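Local structure of putative transcriptional regulator TRANSCRIPTION REGULATOR protein (Rhizobium meliloti, 5NLA) at residues R61-H66 and V71-P76; E253-Y258 and Q286-S291; R257-N262 and L295-R300. The protein is an AraC-like transcriptional activator that binds c-di-GMP to regulate extracellular polysaccharide production, probably by recognising specific DNA sequences. One frame throughout, in Å; residues are numbered along the deposited sequence.

Contact 1. Residues R61-H66 and V71-P76; sequences RSWRAH and VDVRLP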
loop_
_atom_site.group_PDB
_atom_site.type_symbol
_atom_site.label_atom_id
_atom_site.label_comp_id
_atom_site.label_asym_id
_atom_site.label_seq_id
_atom_site.Cartn_x
_atom_site.Cartn_y
_atom_site.Cartn_z
ATOM N N ARG A 61 5.135 -21.146 4.569
ATOM C CA ARG A 61 4.257 -21.443 3.440
ATOM C C ARG A 61 2.878 -20.766 3.606
ATOM O O ARG A 61 2.389 -20.154 2.662
ATOM C CB ARG A 61 4.143 -22.959 3.201
ATOM C CG ARG A 61 5.442 -23.594 2.695
ATOM C CD ARG A 61 5.227 -24.906 1.948
ATOM N NE ARG A 61 4.598 -25.933 2.782
ATOM C CZ ARG A 61 5.233 -26.848 3.529
ATOM N NH1 ARG A 61 6.567 -26.918 3.596
ATOM N NH2 ARG A 61 4.517 -27.721 4.237
ATOM N N SER A 62 2.279 -20.831 4.798
ATOM C CA SER A 62 1.022 -20.112 5.064
ATOM C C SER A 62 1.204 -18.606 4.933
ATOM O O SER A 62 0.472 -17.936 4.211
ATOM C CB SER A 62 0.475 -20.434 6.451
ATOM O OG SER A 62 -0.585 -19.554 6.773
ATOM N N TRP A 63 2.190 -18.076 5.632
ATOM C CA TRP A 63 2.506 -16.659 5.534
ATOM C C TRP A 63 2.656 -16.167 4.087
ATOM O O TRP A 63 2.175 -15.083 3.734
ATOM C CB TRP A 63 3.779 -16.361 6.319
ATOM C CG TRP A 63 4.188 -14.956 6.233
ATOM C CD1 TRP A 63 5.164 -14.441 5.446
ATOM C CD2 TRP A 63 3.614 -13.869 6.928
ATOM N NE1 TRP A 63 5.247 -13.089 5.624
ATOM C CE2 TRP A 63 4.298 -12.716 6.532
ATOM C CE3 TRP A 63 2.587 -13.758 7.867
ATOM C CZ2 TRP A 63 3.995 -11.464 7.026
ATOM C CZ3 TRP A 63 2.286 -12.501 8.380
ATOM C CH2 TRP A 63 2.985 -11.374 7.954
ATOM N N ARG A 64 3.332 -16.954 3.260
ATOM C CA ARG A 64 3.548 -16.579 1.867
ATOM C C ARG A 64 2.243 -16.530 1.065
ATOM O O ARG A 64 2.071 -15.675 0.175
ATOM C CB ARG A 64 4.514 -17.547 1.208
ATOM C CG ARG A 64 4.938 -17.095 -0.170
ATOM C CD ARG A 64 6.175 -17.815 -0.618
ATOM N NE ARG A 64 5.925 -19.239 -0.711
ATOM C CZ ARG A 64 6.862 -20.138 -0.977
ATOM N NH1 ARG A 64 8.122 -19.750 -1.197
ATOM N NH2 ARG A 64 6.535 -21.429 -1.030
ATOM N N ALA A 65 1.345 -17.457 1.382
ATOM C CA ALA A 65 0.032 -17.497 0.770
ATOM C C ALA A 65 -0.740 -16.232 1.098
ATOM O O ALA A 65 -1.285 -15.606 0.195
ATOM C CB ALA A 65 -0.743 -18.731 1.214
ATOM N N HIS A 66 -0.756 -15.850 2.376
ATOM C CA HIS A 66 -1.500 -14.664 2.826
ATOM C C HIS A 66 -0.967 -13.364 2.220
ATOM O O HIS A 66 -1.722 -12.427 2.001
ATOM C CB HIS A 66 -1.502 -14.547 4.361
ATOM C CG HIS A 66 -2.234 -15.652 5.063
ATOM N ND1 HIS A 66 -3.337 -16.283 4.524
ATOM C CD2 HIS A 66 -2.031 -16.226 6.275
ATOM C CE1 HIS A 66 -3.771 -17.206 5.363
ATOM N NE2 HIS A 66 -2.999 -17.189 6.436
ATOM N N VAL A 71 3.267 -9.254 -2.156
ATOM C CA VAL A 71 4.687 -9.537 -2.299
ATOM C C VAL A 71 4.884 -11.024 -2.376
ATOM O O VAL A 71 4.194 -11.769 -1.710
ATOM C CB VAL A 71 5.516 -8.994 -1.100
ATOM C CG1 VAL A 71 5.855 -7.515 -1.294
ATOM C CG2 VAL A 71 4.795 -9.217 0.219
ATOM N N ASP A 72 5.816 -11.442 -3.220
ATOM C CA ASP A 72 6.358 -12.782 -3.153
ATOM C C ASP A 72 7.467 -12.770 -2.110
ATOM O O ASP A 72 8.355 -11.918 -2.176
ATOM C CB ASP A 72 6.928 -13.196 -4.495
ATOM C CG ASP A 72 7.246 -14.667 -4.562
ATOM O OD1 ASP A 72 6.930 -15.416 -3.604
ATOM O OD2 ASP A 72 7.800 -15.081 -5.602
ATOM N N VAL A 73 7.405 -13.710 -1.165
ATOM C CA VAL A 73 8.364 -13.790 -0.065
ATOM C C VAL A 73 9.190 -15.072 -0.095
ATOM O O VAL A 73 8.742 -16.099 -0.604
ATOM C CB VAL A 73 7.685 -13.649 1.316
ATOM C CG1 VAL A 73 7.027 -12.279 1.444
ATOM C CG2 VAL A 73 6.669 -14.756 1.567
ATOM N N ARG A 74 10.407 -14.981 0.446
ATOM C CA ARG A 74 11.358 -16.095 0.506
ATOM C C ARG A 74 12.130 -16.001 1.801
ATOM O O ARG A 74 12.349 -14.908 2.316
ATOM C CB ARG A 74 12.311 -16.069 -0.691
ATOM C CG ARG A 74 11.588 -16.205 -2.026
ATOM C CD ARG A 74 12.498 -16.493 -3.209
ATOM N NE ARG A 74 13.025 -17.861 -3.148
ATOM C CZ ARG A 74 14.249 -18.223 -2.737
ATOM N NH1 ARG A 74 15.160 -17.324 -2.337
ATOM N NH2 ARG A 74 14.571 -19.517 -2.736
ATOM N N LEU A 75 12.536 -17.144 2.341
ATOM C CA LEU A 75 13.347 -17.161 3.549
ATOM C C LEU A 75 14.765 -16.675 3.254
ATOM O O LEU A 75 15.161 -16.630 2.083
ATOM C CB LEU A 75 13.421 -18.558 4.131
ATOM C CG LEU A 75 12.112 -19.146 4.628
ATOM C CD1 LEU A 75 12.363 -20.612 4.934
ATOM C CD2 LEU A 75 11.570 -18.402 5.844
ATOM N N PRO A 76 15.530 -16.291 4.313
ATOM C CA PRO A 76 16.937 -15.957 4.084
ATOM C C PRO A 76 17.687 -17.201 3.737
ATOM O O PRO A 76 17.259 -18.287 4.106
ATOM C CB PRO A 76 17.410 -15.375 5.420
ATOM C CG PRO A 76 16.167 -14.987 6.137
ATOM C CD PRO A 76 15.125 -15.976 5.694
#

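Contact 2. Residues E253-Y258 and Q286-S291; sequences ERAHRY and QLFEPS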
loop_
_atom_site.group_PDB
_atom_site.type_symbol
_atom_site.label_atom_id
_atom_site.label_comp_id
_atom_site.label_asym_id
_atom_site.label_seq_id
_atom_site.Cartn_x
_atom_site.Cartn_y
_atom_site.Cartn_z
ATOM N N GLU A 253 -2.287 1.493 -11.291
ATOM C CA GLU A 253 -1.833 2.828 -10.911
ATOM C C GLU A 253 -1.981 3.779 -12.113
ATOM O O GLU A 253 -2.425 4.916 -11.954
ATOM C CB GLU A 253 -0.386 2.781 -10.378
ATOM C CG GLU A 253 -0.084 3.676 -9.172
ATOM C CD GLU A 253 0.735 4.891 -9.516
ATOM O OE1 GLU A 253 0.342 5.587 -10.482
ATOM O OE2 GLU A 253 1.753 5.148 -8.826
ATOM N N ARG A 254 -1.644 3.297 -13.308
ATOM C CA ARG A 254 -1.804 4.098 -14.527
ATOM C C ARG A 254 -3.264 4.387 -14.860
ATOM O O ARG A 254 -3.579 5.492 -15.291
ATOM C CB ARG A 254 -1.068 3.468 -15.717
ATOM C CG ARG A 254 0.426 3.755 -15.679
ATOM C CD ARG A 254 1.166 3.226 -16.887
ATOM N NE ARG A 254 1.104 1.764 -16.918
ATOM C CZ ARG A 254 0.689 1.012 -17.945
ATOM N NH1 ARG A 254 0.306 1.550 -19.109
ATOM N NH2 ARG A 254 0.678 -0.314 -17.807
ATOM N N ALA A 255 -4.138 3.407 -14.629
ATOM C CA ALA A 255 -5.585 3.560 -14.814
ATOM C C ALA A 255 -6.213 4.523 -13.804
ATOM O O ALA A 255 -6.966 5.424 -14.184
ATOM C CB ALA A 255 -6.272 2.211 -14.717
ATOM N N HIS A 256 -5.909 4.324 -12.520
ATOM C CA HIS A 256 -6.417 5.220 -11.475
ATOM C C HIS A 256 -5.969 6.679 -11.667
ATOM O O HIS A 256 -6.732 7.609 -11.350
ATOM C CB HIS A 256 -6.034 4.729 -10.071
ATOM C CG HIS A 256 -6.932 3.657 -9.531
ATOM N ND1 HIS A 256 -6.554 2.831 -8.498
ATOM C CD2 HIS A 256 -8.183 3.273 -9.876
ATOM C CE1 HIS A 256 -7.531 1.992 -8.219
ATOM N NE2 HIS A 256 -8.533 2.239 -9.041
ATOM N N ARG A 257 -4.753 6.863 -12.192
ATOM C CA ARG A 257 -4.222 8.191 -12.492
ATOM C C ARG A 257 -4.915 8.799 -13.698
ATOM O O ARG A 257 -5.363 9.949 -13.648
ATOM C CB ARG A 257 -2.717 8.146 -12.762
ATOM C CG ARG A 257 -2.087 9.531 -12.896
ATOM C CD ARG A 257 -0.591 9.469 -13.118
ATOM N NE ARG A 257 -0.238 8.691 -14.303
ATOM C CZ ARG A 257 1.002 8.331 -14.631
ATOM N NH1 ARG A 257 2.038 8.688 -13.871
ATOM N NH2 ARG A 257 1.217 7.604 -15.728
ATOM N N TYR A 258 -4.979 8.034 -14.788
ATOM C CA TYR A 258 -5.658 8.489 -15.995
ATOM C C TYR A 258 -7.044 9.000 -15.627
ATOM O O TYR A 258 -7.376 10.138 -15.912
ATOM C CB TYR A 258 -5.751 7.379 -17.039
ATOM C CG TYR A 258 -6.330 7.879 -18.328
ATOM C CD1 TYR A 258 -5.524 8.492 -19.282
ATOM C CD2 TYR A 258 -7.698 7.780 -18.583
ATOM C CE1 TYR A 258 -6.060 8.981 -20.459
ATOM C CE2 TYR A 258 -8.247 8.268 -19.754
ATOM C CZ TYR A 258 -7.435 8.868 -20.698
ATOM O OH TYR A 258 -8.012 9.352 -21.867
ATOM N N GLN A 286 -11.214 -6.778 -15.725
ATOM C CA GLN A 286 -10.552 -7.556 -14.668
ATOM C C GLN A 286 -10.044 -6.701 -13.531
ATOM O O GLN A 286 -10.296 -7.018 -12.363
ATOM C CB GLN A 286 -9.369 -8.352 -15.196
ATOM C CG GLN A 286 -9.760 -9.618 -15.899
ATOM C CD GLN A 286 -8.552 -10.368 -16.371
ATOM O OE1 GLN A 286 -8.291 -10.445 -17.567
ATOM N NE2 GLN A 286 -7.787 -10.905 -15.431
ATOM N N LEU A 287 -9.316 -5.639 -13.869
ATOM C CA LEU A 287 -8.762 -4.750 -12.848
ATOM C C LEU A 287 -9.844 -4.142 -11.977
ATOM O O LEU A 287 -9.620 -3.958 -10.776
ATOM C CB LEU A 287 -7.914 -3.641 -13.469
ATOM C CG LEU A 287 -6.614 -4.127 -14.116
ATOM C CD1 LEU A 287 -5.997 -3.078 -15.026
ATOM C CD2 LEU A 287 -5.607 -4.570 -13.064
ATOM N N PHE A 288 -11.015 -3.870 -12.564
ATOM C CA PHE A 288 -12.097 -3.183 -11.869
ATOM C C PHE A 288 -13.242 -4.072 -11.372
ATOM O O PHE A 288 -14.228 -3.551 -10.849
ATOM C CB PHE A 288 -12.607 -2.030 -12.746
ATOM C CG PHE A 288 -11.652 -0.875 -12.811
ATOM C CD1 PHE A 288 -10.554 -0.909 -13.659
ATOM C CD2 PHE A 288 -11.816 0.226 -11.979
ATOM C CE1 PHE A 288 -9.651 0.142 -13.698
ATOM C CE2 PHE A 288 -10.915 1.281 -12.006
ATOM C CZ PHE A 288 -9.832 1.240 -12.869
ATOM N N GLU A 289 -13.107 -5.396 -11.483
ATOM C CA GLU A 289 -14.151 -6.329 -11.004
ATOM C C GLU A 289 -14.252 -6.406 -9.460
ATOM O O GLU A 289 -15.336 -6.637 -8.929
ATOM C CB GLU A 289 -13.988 -7.729 -11.646
ATOM C CG GLU A 289 -14.988 -8.815 -11.226
ATOM C CD GLU A 289 -16.444 -8.496 -11.560
ATOM O OE1 GLU A 289 -17.003 -7.510 -11.023
ATOM O OE2 GLU A 289 -17.058 -9.255 -12.348
ATOM N N PRO A 290 -13.134 -6.225 -8.737
ATOM C CA PRO A 290 -13.215 -6.045 -7.286
ATOM C C PRO A 290 -14.043 -4.852 -6.795
ATOM O O PRO A 290 -14.683 -4.961 -5.751
ATOM C CB PRO A 290 -11.754 -5.859 -6.892
ATOM C CG PRO A 290 -11.031 -6.744 -7.848
ATOM C CD PRO A 290 -11.755 -6.544 -9.152
ATOM N N SER A 291 -14.030 -3.740 -7.525
ATOM C CA SER A 291 -14.757 -2.528 -7.127
ATOM C C SER A 291 -15.965 -2.219 -8.028
ATOM O O SER A 291 -16.237 -1.057 -8.343
ATOM C CB SER A 291 -13.788 -1.340 -7.103
ATOM O OG SER A 291 -13.381 -0.973 -8.412
#

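Contact 3. Residues R257-N262 and L295-R300; sequences RYIHLN and LNYIRR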
loop_
_atom_site.group_PDB
_atom_site.type_symbol
_atom_site.label_atom_id
_atom_site.label_comp_id
_atom_site.label_asym_id
_atom_site.label_seq_id
_atom_site.Cartn_x
_atom_site.Cartn_y
_atom_site.Cartn_z
ATOM N N ARG A 257 -4.753 6.863 -12.192
ATOM C CA ARG A 257 -4.222 8.191 -12.492
ATOM C C ARG A 257 -4.915 8.799 -13.698
ATOM O O ARG A 257 -5.363 9.949 -13.648
ATOM C CB ARG A 257 -2.717 8.146 -12.762
ATOM C CG ARG A 257 -2.087 9.531 -12.896
ATOM C CD ARG A 257 -0.591 9.469 -13.118
ATOM N NE ARG A 257 -0.238 8.691 -14.303
ATOM C CZ ARG A 257 1.002 8.331 -14.631
ATOM N NH1 ARG A 257 2.038 8.688 -13.871
ATOM N NH2 ARG A 257 1.217 7.604 -15.728
ATOM N N TYR A 258 -4.979 8.034 -14.788
ATOM C CA TYR A 258 -5.658 8.489 -15.995
ATOM C C TYR A 258 -7.044 9.000 -15.627
ATOM O O TYR A 258 -7.376 10.138 -15.912
ATOM C CB TYR A 258 -5.751 7.379 -17.039
ATOM C CG TYR A 258 -6.330 7.879 -18.328
ATOM C CD1 TYR A 258 -5.524 8.492 -19.282
ATOM C CD2 TYR A 258 -7.698 7.780 -18.583
ATOM C CE1 TYR A 258 -6.060 8.981 -20.459
ATOM C CE2 TYR A 258 -8.247 8.268 -19.754
ATOM C CZ TYR A 258 -7.435 8.868 -20.698
ATOM O OH TYR A 258 -8.012 9.352 -21.867
ATOM N N ILE A 259 -7.821 8.160 -14.954
ATOM C CA ILE A 259 -9.153 8.529 -14.476
ATOM C C ILE A 259 -9.139 9.802 -13.647
ATOM O O ILE A 259 -9.974 10.672 -13.867
ATOM C CB ILE A 259 -9.827 7.376 -13.689
ATOM C CG1 ILE A 259 -10.315 6.306 -14.672
ATOM C CG2 ILE A 259 -11.003 7.865 -12.834
ATOM C CD1 ILE A 259 -10.683 4.990 -14.021
ATOM N N HIS A 260 -8.209 9.914 -12.706
ATOM C CA HIS A 260 -8.115 11.111 -11.849
ATOM C C HIS A 260 -7.905 12.375 -12.675
ATOM O O HIS A 260 -8.566 13.389 -12.432
ATOM C CB HIS A 260 -6.990 10.966 -10.809
ATOM C CG HIS A 260 -6.801 12.177 -9.942
ATOM N ND1 HIS A 260 -7.421 12.320 -8.720
ATOM C CD2 HIS A 260 -6.062 13.300 -10.124
ATOM C CE1 HIS A 260 -7.074 13.480 -8.190
ATOM N NE2 HIS A 260 -6.252 14.093 -9.021
ATOM N N LEU A 261 -6.993 12.307 -13.647
ATOM C CA LEU A 261 -6.689 13.458 -14.502
ATOM C C LEU A 261 -7.829 13.840 -15.459
ATOM O O LEU A 261 -8.090 15.026 -15.677
ATOM C CB LEU A 261 -5.407 13.213 -15.306
ATOM C CG LEU A 261 -4.115 13.062 -14.504
ATOM C CD1 LEU A 261 -2.948 12.813 -15.445
ATOM C CD2 LEU A 261 -3.845 14.278 -13.632
ATOM N N ASN A 262 -8.507 12.838 -16.010
ATOM C CA ASN A 262 -9.508 13.050 -17.046
ATOM C C ASN A 262 -10.928 12.752 -16.552
ATOM O O ASN A 262 -11.784 12.303 -17.326
ATOM C CB ASN A 262 -9.148 12.180 -18.247
ATOM C CG ASN A 262 -7.674 12.271 -18.599
ATOM O OD1 ASN A 262 -7.161 13.351 -18.896
ATOM N ND2 ASN A 262 -6.983 11.139 -18.539
ATOM N N LEU A 295 -17.155 1.615 -14.941
ATOM C CA LEU A 295 -18.237 2.588 -15.009
ATOM C C LEU A 295 -18.730 2.882 -13.602
ATOM O O LEU A 295 -18.868 4.039 -13.231
ATOM C CB LEU A 295 -19.388 2.100 -15.899
ATOM C CG LEU A 295 -19.120 1.994 -17.408
ATOM C CD1 LEU A 295 -20.335 1.416 -18.117
ATOM C CD2 LEU A 295 -18.748 3.341 -18.012
ATOM N N ASN A 296 -18.966 1.838 -12.816
ATOM C CA ASN A 296 -19.381 2.006 -11.426
ATOM C C ASN A 296 -18.400 2.899 -10.658
ATOM O O ASN A 296 -18.803 3.759 -9.876
ATOM C CB ASN A 296 -19.491 0.639 -10.751
ATOM C CG ASN A 296 -20.128 0.713 -9.375
ATOM O OD1 ASN A 296 -19.484 0.407 -8.357
ATOM N ND2 ASN A 296 -21.402 1.120 -9.334
ATOM N N TYR A 297 -17.113 2.690 -10.908
ATOM C CA TYR A 297 -16.044 3.445 -10.267
ATOM C C TYR A 297 -16.017 4.920 -10.673
ATOM O O TYR A 297 -15.837 5.791 -9.823
ATOM C CB TYR A 297 -14.699 2.800 -10.600
ATOM C CG TYR A 297 -13.514 3.457 -9.934
ATOM C CD1 TYR A 297 -13.170 3.154 -8.611
ATOM C CD2 TYR A 297 -12.720 4.372 -10.629
ATOM C CE1 TYR A 297 -12.072 3.751 -8.002
ATOM C CE2 TYR A 297 -11.623 4.976 -10.028
ATOM C CZ TYR A 297 -11.304 4.663 -8.716
ATOM O OH TYR A 297 -10.223 5.269 -8.131
ATOM N N ILE A 298 -16.157 5.189 -11.971
ATOM C CA ILE A 298 -16.158 6.567 -12.479
ATOM C C ILE A 298 -17.368 7.346 -11.938
ATOM O O ILE A 298 -17.242 8.523 -11.584
ATOM C CB ILE A 298 -16.104 6.612 -14.035
ATOM C CG1 ILE A 298 -14.724 6.147 -14.522
ATOM C CG2 ILE A 298 -16.395 8.017 -14.571
ATOM C CD1 ILE A 298 -14.658 5.802 -15.997
ATOM N N ARG A 299 -18.524 6.686 -11.874
ATOM C CA ARG A 299 -19.731 7.276 -11.292
ATOM C C ARG A 299 -19.534 7.609 -9.810
ATOM O O ARG A 299 -19.859 8.713 -9.386
ATOM C CB ARG A 299 -20.962 6.371 -11.509
ATOM C CG ARG A 299 -21.742 6.651 -12.797
ATOM C CD ARG A 299 -20.894 6.635 -14.071
ATOM N NE ARG A 299 -21.646 7.123 -15.240
ATOM C CZ ARG A 299 -22.258 6.369 -16.165
ATOM N NH1 ARG A 299 -22.242 5.034 -16.117
ATOM N NH2 ARG A 299 -22.902 6.968 -17.172
ATOM N N ARG A 300 -18.977 6.675 -9.039
ATOM C CA ARG A 300 -18.652 6.937 -7.628
ATOM C C ARG A 300 -17.650 8.078 -7.469
ATOM O O ARG A 300 -17.787 8.897 -6.566
ATOM C CB ARG A 300 -18.105 5.684 -6.932
ATOM C CG ARG A 300 -17.791 5.893 -5.452
ATOM C CD ARG A 300 -17.970 4.620 -4.633
ATOM N NE ARG A 300 -17.756 4.848 -3.198
ATOM C CZ ARG A 300 -18.677 5.240 -2.308
ATOM N NH1 ARG A 300 -19.949 5.473 -2.652
ATOM N NH2 ARG A 300 -18.319 5.397 -1.036
#

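Contact 1. Residues R61-H66 and V71-P76
W63 and R64 of helix 59-67 lie against V73 of strand 72-74, in a helix followed, after a four-residue link between the two segments, by an edge strand of the five-stranded antiparallel sheet. Helix and strand run nearly antiparallel, at 160°, with their axes 8.0 Å apart, and R64 and V73 are the residues whose backbones come nearest. V73 directs its CB toward the helix and does most of the touching through one methyl, CG2. R64 passes alongside it with the apolar part of its chain: R64 CG is 3.4 Å from V73 CG2. The bend of the arginine at chi3 (62°) then turns the guanidinium beside the strand, where V73 O lies in its plane, at the edge, 3.8 Å from R64 NH1. This is proximity and not a hydrogen bond; R64 CD comes closer, at 3.1 Å from the same V73 O. D72 reaches over from the neighbouring position, its OD1 3.9 Å from R64 CD, with its carboxylate and the guanidinium near each other but unjoined. The same methyl also meets the indole of W63 obliquely, V73 CG2 lying 4.2 Å from W63 CD1. That ring continues inward to F85 and to Q102 and T104 of strand 97-104, while V73 also touches F60 and H107. The strand itself is held to 107-111 by backbone bonds of D72 with E110 and of R74 with S108. Chemically, then, the indole and the R64 methylenes both pack on V73 CG2, and polar character appears only at the outer end of the arginine. With R64 NE 4.9 Å from D72 OD1, attraction between the opposite charges probably favours this placement without fixing it as a salt bridge would.

Contact 2. Residues E253-Y258 and Q286-S291
F288 carries the second segment's share of this contact, meeting A255 and H256 of helix 251-261, but the approach begins one residue earlier. L287 also points its CB toward the helix, yet its side chain settles on V251 and M252. At F288 the ring extends across to the helix with CG anti to the carbonyl carbon (chi1 -73°). Its leading rim faces A255, whose CB lies near the ring plane, 4.1 Å from CE1. H256 meets the same ring obliquely, NE2 standing 3.9 Å from F288 CE2, with the two planes almost perpendicular at 88° and the centroids 5.6 Å apart. The imidazole is steadied from its other nitrogen, since ND1 is hydrogen-bonded to D122 OD2. Replacing the F288 ring by an alanine methyl is likely to open a gap beside A255 and strip the H256 imidazole of one of its aromatic neighbours, leaving Y297. Further along, S291 turns to Y297 rather than to helix 251-261. F288 thus projects into the junction of three helices, touching M252 and I259 of helix 251-261 and V294 of helix 294-306, and Y297 meets its ring edge-to-face.

Contact 3. Residues R257-N262 and L295-R300
I259 drives its side chain toward Y297 and I298 of helix 294-306, and all the tight packing here is made by these three residues. The delta methyl leads: I259 CD1 lies 4.0 Å from Y297 CD2, and the branch methyl follows, with CG2 4.1 Å from Y297 CE2. Both methyls lie along the CD2-CE2 side of the phenol ring, CD1 meeting it obliquely. Y297 presents that side because its CG is anti to the backbone N (chi1 -177°), swinging the ring out from its own helix toward the partner. On the next residue, I298 adds CG1 at 4.2 Å from I259 CD1, so the one delta carbon touches both an aromatic and an aliphatic neighbour. I259 and I298 also both touch I273 of helix 270-275, which brings a third helix to the apolar cluster. Segment 295-300 falls in the helix-turn-helix region of this AraC-type regulator, a unit generally assigned to DNA binding; what the contact itself shows is helix-to-helix packing that ties helix 251-261 to that region. Away from the cluster the character changes. N296, R299 and R300, and L261 on the other helix, are exposed and take no part in the packing. The polar residues of helix 251-261 look elsewhere as well: R257 forms a salt bridge with E186, H260 ND1 is hydrogen-bonded to E176 OE1, and Y258 OH to T272 OG1. At the end of that helix, where N262 leaves helical geometry, the side chain of N262 folds back so that its CG rests 4.0 Å above one face of the Y258 ring, offset toward the rim.

Overall arrangement
Contacts 2 and 3 are buried and share helix 251-261, which meets two successive helices of the helix-turn-helix region on consecutive turns; their centres are only 9 Å apart. They join directly through Y297, near both H256 and F288, and through I259, whose CD1 approaches F288 CZ, making one continuous core. Contact 2 is aromatic with a polar imidazole included, whereas contact 3 is chiefly aliphatic against a phenol ring. Contact 1 stands apart, with its nearest atoms about 15 Å from contact 2, and belongs to the beta-sheet part of the chain. Only partly buried, it mixes apolar packing with neighbouring charged groups.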